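Local coordinates for glutamic acid/alanine-rich protein (Trypanosoma congolense, PDB 2Y44) that is a surface protein of the parasite, its helical ectodomain probably forming part of the coat on the trypanosome cell surface, at residues 97-100 with 101-105. Numbering follows the deposited sequence.
Sequences ETTD and ESLRL
Arg104 folds back over the preceding turn of helix 57-107, near the C-terminal end of this helix in the all-helical ectodomain, while its backbone N donates to Asp100 O at 2.9 Å. Arg104 NH1 forms an i to i+3 salt bridge with Glu101 OE1 at 2.9 Å, nearly in the guanidinium plane. A water links Arg104 NH1 to Glu97 O; a second joins Arg104 NH2 to Asp100 OD2. These in-plane partners probably restrain the group's rotation. Arg104 CG sits between its backbone N and carbonyl carbon (chi1 75°), and a bend at chi3 lays one face of the guanidinium against Asp100 O, which sits 4.0 Å from the plane over the group's centre. Ser102 N to Thr98 O at 3.0 Å, Glu101 N to Glu97 O and Leu103 N to Thr99 O continue the i to i+4 alpha-helical ladder. Asp100 OD1 forms a salt bridge with Arg16, so the carboxylate ties this helix to helix 2-16 while facing Arg104 through water. On the face packed against helix 2-16, Thr99 and Leu103 both touch Ala12, and Thr99 CG2 lies 4.2 Å from Leu103 CD1. The other branch of that threonine, OG1, is hydrogen-bonded to Ala95 O, one turn back.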
loop_
_atom_site.group_PDB
_atom_site.type_symbol
_atom_site.label_atom_id
_atom_site.label_comp_id
_atom_site.label_asym_id
_atom_site.label_seq_id
_atom_site.Cartn_x
_atom_site.Cartn_y
_atom_site.Cartn_z
ATOM N N GLU A 97 0.575 -2.897 -18.797
ATOM C CA GLU A 97 0.988 -3.295 -20.138
ATOM C C GLU A 97 0.237 -2.492 -21.217
ATOM O O GLU A 97 0.825 -1.981 -22.191
ATOM C CB GLU A 97 0.760 -4.802 -20.311
ATOM C CG GLU A 97 1.696 -5.627 -19.430
ATOM C CD GLU A 97 1.612 -7.139 -19.674
ATOM O OE1 GLU A 97 0.636 -7.605 -20.312
ATOM O OE2 GLU A 97 2.509 -7.866 -19.172
ATOM N N THR A 98 -1.082 -2.421 -21.058
ATOM C CA THR A 98 -1.931 -1.681 -21.958
ATOM C C THR A 98 -1.580 -0.196 -22.055
ATOM O O THR A 98 -1.546 0.377 -23.163
ATOM C CB THR A 98 -3.423 -1.869 -21.541
ATOM O OG1 THR A 98 -3.763 -3.253 -21.714
ATOM C CG2 THR A 98 -4.326 -1.003 -22.404
ATOM N N THR A 99 -1.389 0.455 -20.901
ATOM C CA THR A 99 -1.094 1.863 -20.877
ATOM C C THR A 99 0.285 2.096 -21.478
ATOM O O THR A 99 0.486 3.036 -22.250
ATOM C CB THR A 99 -1.185 2.398 -19.430
ATOM O OG1 THR A 99 -2.510 2.132 -18.944
ATOM C CG2 THR A 99 -0.920 3.913 -19.362
ATOM N N ASP A 100 1.251 1.263 -21.095
ATOM C CA ASP A 100 2.609 1.439 -21.632
ATOM C C ASP A 100 2.567 1.320 -23.157
ATOM O O ASP A 100 3.304 2.017 -23.884
ATOM C CB ASP A 100 3.587 0.389 -21.067
ATOM C CG ASP A 100 3.994 0.654 -19.633
ATOM O OD1 ASP A 100 3.688 1.726 -19.105
ATOM O OD2 ASP A 100 4.630 -0.235 -19.012
ATOM N N GLU A 101 1.773 0.386 -23.639
ATOM C CA GLU A 101 1.742 0.130 -25.078
ATOM C C GLU A 101 1.112 1.304 -25.802
ATOM O O GLU A 101 1.618 1.739 -26.848
ATOM C CB GLU A 101 1.009 -1.161 -25.406
ATOM C CG GLU A 101 0.809 -1.395 -26.910
ATOM C CD GLU A 101 2.117 -1.654 -27.667
ATOM O OE1 GLU A 101 3.181 -1.915 -27.040
ATOM O OE2 GLU A 101 2.063 -1.635 -28.912
ATOM N N SER A 102 0.042 1.857 -25.220
ATOM C CA SER A 102 -0.533 3.094 -25.786
ATOM C C SER A 102 0.511 4.194 -25.941
ATOM O O SER A 102 0.553 4.897 -26.967
ATOM C CB SER A 102 -1.722 3.597 -24.955
ATOM O OG SER A 102 -2.818 2.697 -25.064
ATOM N N LEU A 103 1.363 4.335 -24.929
ATOM C CA LEU A 103 2.282 5.469 -24.895
ATOM C C LEU A 103 3.415 5.186 -25.870
ATOM O O LEU A 103 3.854 6.104 -26.589
ATOM C CB LEU A 103 2.837 5.653 -23.492
ATOM C CG LEU A 103 1.862 6.422 -22.572
ATOM C CD1 LEU A 103 2.233 6.145 -21.116
ATOM C CD2 LEU A 103 1.796 7.917 -22.898
ATOM N N ARG A 104 3.878 3.931 -25.920
ATOM C CA ARG A 104 5.003 3.642 -26.845
ATOM C C ARG A 104 4.604 3.751 -28.303
ATOM O O ARG A 104 5.438 4.079 -29.146
ATOM C CB ARG A 104 5.753 2.335 -26.547
ATOM C CG ARG A 104 5.069 1.065 -26.921
ATOM C CD ARG A 104 6.041 -0.163 -26.757
ATOM N NE ARG A 104 6.517 -0.244 -25.373
ATOM C CZ ARG A 104 5.902 -0.945 -24.413
ATOM N NH1 ARG A 104 4.882 -1.720 -24.707
ATOM N NH2 ARG A 104 6.343 -0.920 -23.170
ATOM N N LEU A 105 3.328 3.528 -28.602
ATOM C CA LEU A 105 2.831 3.720 -29.971
ATOM C C LEU A 105 2.776 5.195 -30.316
ATOM O O LEU A 105 3.142 5.603 -31.433
ATOM C CB LEU A 105 1.461 3.042 -30.146
ATOM C CG LEU A 105 1.464 1.507 -30.151
ATOM C CD1 LEU A 105 0.026 0.999 -29.987
ATOM C CD2 LEU A 105 2.166 0.901 -31.430
HETATM O O HOH W 1 3.245 -3.080 -22.723
HETATM O O HOH W 2 -2.755 -0.533 -25.458
HETATM O O HOH W 3 5.238 -2.452 -20.611
#